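Side-chain contacts in phosphoserine aminotransferase (Bacillus alcalophilus, PDB 1W23), which catalyses the reversible, pyridoxal-phosphate-dependent transfer of an amino group between phosphoserine and 2-oxoglutarate, a step of serine biosynthesis: residues A[277-282]-A[292-297]; A[283-288]-A[310-315]. One frame throughout, in Å; residues are numbered along the deposited sequence.

Contact 1 (A[277-282]-A[292-297]); sequences TIDESN and GSRSLM
Ile278 and Arg294 have the nearest CA atoms of 277-282 and 292-297, yet these lie 12.2 Å apart, so side chains alone bridge the gap. Asp279, in the last turn of its helix, and Arg294 reach toward each other and form a bidentate, end-on salt bridge, a worked example of an Asp–Arg pair joining a helix end to a connecting loop, here the one leading into strand 298-302. Arg294 NH2 donates to Asp279 OD1 over 2.8 Å, and Arg294 NH1 donates to Asp279 OD2 over 2.9 Å. Both bonds are nearly straight, at 168° and 174°, and both use the syn sides of the carboxylate oxygens. The two flat groups are almost coplanar, their planes 11° apart, and the paired bonds resist rotation of either. Arg294 owes its span to a chain extended from CG to NE. Ile278 adds a looser van der Waals contact, its methyl CG2 lying 4.3 Å from Arg294 NH2, oblique to the guanidinium. Shortening Asp279 to an alanine removes both acceptors and would probably leave the guanidinium of Arg294 without its counter-charge and freer to turn. Next to Asp279 in the chain, Ile278 O accepts from both N and OG of Ser281, gripped twice where the chain leaves the helix. Arg294 also rests on Tyr275 of helix 259-279, while Ile278 packs against Val299 and Phe301 of strand 298-302 and Met353 of helix 343-359.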
loop_
_atom_site.group_PDB
_atom_site.type_symbol
_atom_site.label_atom_id
_atom_site.label_comp_id
_atom_site.label_asym_id
_atom_site.label_seq_id
_atom_site.Cartn_x
_atom_site.Cartn_y
_atom_site.Cartn_z
ATOM N N THR A 277 17.690 19.212 -27.724
ATOM C CA THR A 277 18.670 18.238 -28.249
ATOM C C THR A 277 18.036 17.436 -29.386
ATOM O O THR A 277 18.645 17.174 -30.431
ATOM C CB THR A 277 19.169 17.327 -27.154
ATOM O OG1 THR A 277 19.710 18.109 -26.054
ATOM C CG2 THR A 277 20.275 16.420 -27.606
ATOM N N ILE A 278 16.784 16.998 -29.190
ATOM C CA ILE A 278 16.064 16.310 -30.240
ATOM C C ILE A 278 15.906 17.192 -31.471
ATOM O O ILE A 278 16.193 16.787 -32.628
ATOM C CB ILE A 278 14.681 15.808 -29.709
ATOM C CG1 ILE A 278 14.893 14.710 -28.651
ATOM C CG2 ILE A 278 13.779 15.333 -30.840
ATOM C CD1 ILE A 278 13.599 14.372 -27.883
ATOM N N ASP A 279 15.436 18.418 -31.263
ATOM C CA ASP A 279 15.109 19.307 -32.362
ATOM C C ASP A 279 16.345 19.734 -33.142
ATOM O O ASP A 279 16.229 19.961 -34.350
ATOM C CB ASP A 279 14.294 20.501 -31.849
ATOM C CG ASP A 279 12.934 20.103 -31.342
ATOM O OD1 ASP A 279 12.436 19.012 -31.695
ATOM O OD2 ASP A 279 12.328 20.930 -30.616
ATOM N N GLU A 280 17.503 19.813 -32.488
ATOM C CA GLU A 280 18.770 20.198 -33.114
ATOM C C GLU A 280 19.460 19.037 -33.784
ATOM O O GLU A 280 20.546 19.199 -34.383
ATOM C CB GLU A 280 19.692 20.796 -32.034
ATOM C CG GLU A 280 19.283 22.137 -31.415
ATOM C CD GLU A 280 19.949 22.456 -30.078
ATOM O OE1 GLU A 280 19.628 23.473 -29.429
ATOM O OE2 GLU A 280 20.821 21.676 -29.579
ATOM N N SER A 281 18.909 17.824 -33.730
ATOM C CA SER A 281 19.583 16.598 -34.176
ATOM C C SER A 281 19.382 16.250 -35.649
ATOM O O SER A 281 19.831 15.181 -36.102
ATOM C CB SER A 281 19.151 15.398 -33.341
ATOM O OG SER A 281 17.844 14.917 -33.713
ATOM N N ASN A 282 18.724 17.126 -36.406
ATOM C CA ASN A 282 18.445 16.907 -37.844
ATOM C C ASN A 282 17.857 15.543 -38.095
ATOM O O ASN A 282 18.216 14.858 -39.069
ATOM C CB ASN A 282 19.652 17.159 -38.744
ATOM C CG ASN A 282 19.225 17.422 -40.152
ATOM O OD1 ASN A 282 18.206 18.092 -40.378
ATOM N ND2 ASN A 282 19.951 16.890 -41.158
ATOM N N GLY A 292 2.960 20.497 -29.945
ATOM C CA GLY A 292 1.983 21.171 -29.117
ATOM C C GLY A 292 1.471 20.360 -27.953
ATOM O O GLY A 292 0.755 20.907 -27.078
ATOM N N SER A 293 1.777 19.060 -27.918
ATOM C CA SER A 293 1.329 18.132 -26.876
ATOM C C SER A 293 2.470 17.566 -26.085
ATOM O O SER A 293 2.267 16.648 -25.299
ATOM C CB SER A 293 0.526 16.998 -27.520
ATOM O OG SER A 293 -0.709 17.507 -28.069
ATOM N N ARG A 294 3.704 18.031 -26.274
ATOM C CA ARG A 294 4.884 17.463 -25.604
ATOM C C ARG A 294 4.772 17.501 -24.098
ATOM O O ARG A 294 4.543 18.556 -23.522
ATOM C CB ARG A 294 6.127 18.232 -26.006
ATOM C CG ARG A 294 6.715 17.766 -27.332
ATOM C CD ARG A 294 7.812 18.681 -27.846
ATOM N NE ARG A 294 8.550 17.991 -28.921
ATOM C CZ ARG A 294 9.647 18.494 -29.511
ATOM N NH1 ARG A 294 10.065 19.746 -29.254
ATOM N NH2 ARG A 294 10.274 17.715 -30.405
ATOM N N SER A 295 4.979 16.354 -23.457
ATOM C CA SER A 295 4.987 16.260 -22.019
ATOM C C SER A 295 6.257 16.877 -21.439
ATOM O O SER A 295 7.365 16.736 -21.948
ATOM C CB SER A 295 4.935 14.775 -21.634
ATOM O OG SER A 295 5.095 14.594 -20.215
ATOM N N LEU A 296 6.095 17.547 -20.290
ATOM C CA LEU A 296 7.195 18.021 -19.456
ATOM C C LEU A 296 7.731 16.960 -18.525
ATOM O O LEU A 296 8.744 17.193 -17.862
ATOM C CB LEU A 296 6.743 19.266 -18.678
ATOM C CG LEU A 296 6.398 20.462 -19.561
ATOM C CD1 LEU A 296 5.781 21.561 -18.700
ATOM C CD2 LEU A 296 7.617 20.983 -20.307
ATOM N N MET A 297 7.054 15.814 -18.423
ATOM C CA MET A 297 7.339 14.750 -17.466
ATOM C C MET A 297 7.967 13.484 -18.082
ATOM O O MET A 297 8.791 12.847 -17.429
ATOM C CB MET A 297 6.029 14.368 -16.745
ATOM C CG MET A 297 5.462 15.471 -15.882
ATOM S SD MET A 297 6.303 15.766 -14.302
ATOM C CE MET A 297 7.363 17.180 -14.640
#

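Contact 2 (A[283-288]-A[310-315]); sequences GFYVGH and QQFLAK
Tyr285 and Phe312 meet as a T-shaped aromatic pair, with the edge of the tyrosine turned to the face of the phenylalanine. Their ring planes stand at 64° and the centroids are 5.7 Å apart. The approach is offset: Tyr285 CE2 lies over the rim of the Phe312 ring, 4.3 Å from CE1. Tyr285 OH comes nearer still, 3.9 Å from Phe312 CE1, but this is van der Waals contact; the hydroxyl's hydrogen-bond partner is the backbone O of Met353. That bond fixes the far end of the tyrosine, and with it the edge presented to Phe312. On the helix, Phe312 has CG anti to the backbone N (chi1 174°), which carries its ring out to meet the tyrosine. A face of Tyr285 is covered by its neighbour Phe284, whose CD2 lies over the centre of the tyrosine ring, 3.5 Å above its plane. Phe356 of helix 343-359 extends the aromatic cluster, meeting Phe312 edge-to-face and touching both Phe284 and Tyr285. This buried cluster, away from the cofactor, packs helix 306-318 against the 283-288 segment on the aminotransferase's small antiparallel sheet, with Phe301 of strand 298-302, Cys333 of strand 333-336 and Leu352 of helix 343-359 also touching Phe312.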
loop_
_atom_site.group_PDB
_atom_site.type_symbol
_atom_site.label_atom_id
_atom_site.label_comp_id
_atom_site.label_asym_id
_atom_site.label_seq_id
_atom_site.Cartn_x
_atom_site.Cartn_y
_atom_site.Cartn_z
ATOM N N GLY A 283 16.908 15.135 -37.234
ATOM C CA GLY A 283 16.196 13.882 -37.449
ATOM C C GLY A 283 16.904 12.659 -36.910
ATOM O O GLY A 283 16.373 11.534 -37.031
ATOM N N PHE A 284 18.096 12.775 -36.331
ATOM C CA PHE A 284 18.754 11.608 -35.740
ATOM C C PHE A 284 17.934 11.057 -34.576
ATOM O O PHE A 284 17.871 9.825 -34.388
ATOM C CB PHE A 284 20.168 11.995 -35.350
ATOM C CG PHE A 284 21.007 10.800 -34.879
ATOM C CD1 PHE A 284 21.817 10.107 -35.785
ATOM C CD2 PHE A 284 20.968 10.406 -33.553
ATOM C CE1 PHE A 284 22.571 9.025 -35.354
ATOM C CE2 PHE A 284 21.719 9.321 -33.140
ATOM C CZ PHE A 284 22.527 8.641 -34.020
ATOM N N TYR A 285 17.351 11.941 -33.767
ATOM C CA TYR A 285 16.367 11.612 -32.745
ATOM C C TYR A 285 15.035 12.178 -33.196
ATOM O O TYR A 285 15.002 13.358 -33.632
ATOM C CB TYR A 285 16.730 12.204 -31.360
ATOM C CG TYR A 285 18.090 11.763 -30.891
ATOM C CD1 TYR A 285 19.174 12.617 -30.924
ATOM C CD2 TYR A 285 18.333 10.482 -30.436
ATOM C CE1 TYR A 285 20.450 12.239 -30.494
ATOM C CE2 TYR A 285 19.583 10.066 -30.024
ATOM C CZ TYR A 285 20.660 10.946 -30.063
ATOM O OH TYR A 285 21.895 10.489 -29.682
ATOM N N VAL A 286 13.948 11.452 -33.074
ATOM C CA VAL A 286 12.618 11.849 -33.467
ATOM C C VAL A 286 11.682 11.666 -32.279
ATOM O O VAL A 286 11.489 10.538 -31.763
ATOM C CB VAL A 286 12.088 11.068 -34.663
ATOM C CG1 VAL A 286 10.678 11.471 -35.004
ATOM C CG2 VAL A 286 13.024 11.235 -35.850
ATOM N N GLY A 287 11.093 12.783 -31.805
ATOM C CA GLY A 287 10.124 12.667 -30.709
ATOM C C GLY A 287 8.839 12.034 -31.204
ATOM O O GLY A 287 8.376 12.282 -32.335
ATOM N N HIS A 288 8.194 11.278 -30.328
ATOM C CA HIS A 288 6.878 10.698 -30.631
ATOM C C HIS A 288 5.771 11.751 -30.668
ATOM O O HIS A 288 4.881 11.716 -31.521
ATOM C CB HIS A 288 6.548 9.591 -29.612
ATOM C CG HIS A 288 5.188 9.019 -29.862
ATOM N ND1 HIS A 288 4.949 8.154 -30.884
ATOM C CD2 HIS A 288 3.968 9.222 -29.268
ATOM C CE1 HIS A 288 3.648 7.816 -30.930
ATOM N NE2 HIS A 288 3.038 8.471 -29.992
ATOM N N GLN A 310 18.837 0.322 -30.050
ATOM C CA GLN A 310 19.491 -0.637 -29.155
ATOM C C GLN A 310 20.891 -0.186 -28.765
ATOM O O GLN A 310 21.280 -0.263 -27.595
ATOM C CB GLN A 310 19.526 -2.030 -29.809
ATOM C CG GLN A 310 18.241 -2.708 -30.158
ATOM C CD GLN A 310 18.396 -3.824 -31.240
ATOM O OE1 GLN A 310 19.371 -4.265 -31.874
ATOM N NE2 GLN A 310 17.232 -4.433 -31.575
ATOM N N GLN A 311 21.644 0.306 -29.746
ATOM C CA GLN A 311 23.000 0.745 -29.515
ATOM C C GLN A 311 23.015 1.946 -28.583
ATOM O O GLN A 311 23.853 2.017 -27.654
ATOM C CB GLN A 311 23.671 1.057 -30.850
ATOM C CG GLN A 311 23.958 -0.179 -31.682
ATOM C CD GLN A 311 24.242 0.184 -33.142
ATOM O OE1 GLN A 311 24.392 1.339 -33.525
ATOM N NE2 GLN A 311 24.297 -0.883 -33.939
ATOM N N PHE A 312 22.112 2.895 -28.806
ATOM C CA PHE A 312 22.016 4.082 -27.907
ATOM C C PHE A 312 21.687 3.670 -26.502
ATOM O O PHE A 312 22.298 4.127 -25.550
ATOM C CB PHE A 312 20.952 5.034 -28.511
ATOM C CG PHE A 312 20.673 6.199 -27.581
ATOM C CD1 PHE A 312 21.551 7.245 -27.440
ATOM C CD2 PHE A 312 19.513 6.208 -26.846
ATOM C CE1 PHE A 312 21.272 8.289 -26.544
ATOM C CE2 PHE A 312 19.261 7.239 -25.965
ATOM C CZ PHE A 312 20.137 8.275 -25.796
ATOM N N LEU A 313 20.655 2.819 -26.339
ATOM C CA LEU A 313 20.230 2.432 -24.986
ATOM C C LEU A 313 21.329 1.648 -24.273
ATOM O O LEU A 313 21.541 1.779 -23.061
ATOM C CB LEU A 313 18.918 1.658 -25.031
ATOM C CG LEU A 313 17.695 2.527 -25.389
ATOM C CD1 LEU A 313 16.509 1.636 -25.708
ATOM C CD2 LEU A 313 17.389 3.511 -24.261
ATOM N N ALA A 314 22.101 0.832 -25.023
ATOM C CA ALA A 314 23.214 0.111 -24.424
ATOM C C ALA A 314 24.329 1.061 -23.984
ATOM O O ALA A 314 24.892 0.867 -22.908
ATOM C CB ALA A 314 23.763 -0.962 -25.391
ATOM N N LYS A 315 24.601 2.061 -24.773
ATOM C CA LYS A 315 25.620 3.037 -24.406
ATOM C C LYS A 315 25.161 3.808 -23.196
ATOM O O LYS A 315 25.933 4.089 -22.268
ATOM C CB LYS A 315 25.890 3.977 -25.596
ATOM C CG LYS A 315 26.951 5.007 -25.341
ATOM C CD LYS A 315 28.294 4.363 -25.155
ATOM C CE LYS A 315 29.327 5.457 -24.979
ATOM N NZ LYS A 315 30.642 4.882 -24.565
#

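Both contacts belong to the part of the fold built on the three-stranded antiparallel sheet, with their centres 13 Å apart and away from the annotated cofactor site. Contact 1 is partly buried, and its charged groups pair in a salt bridge; contact 2 is buried and depends on aromatic rings. They are continuous in the chain, since 283-288 follows 277-282 directly, and in space, since Ile278 CG2 packs 3.6 Å from Tyr285 O. Ser281 OG also bonds to Tyr285 N across the junction. Different helices are held, 259-279 in contact 1 and 306-318 in contact 2, but Met353 serves both, touching Ile278 and accepting from the tyrosine hydroxyl.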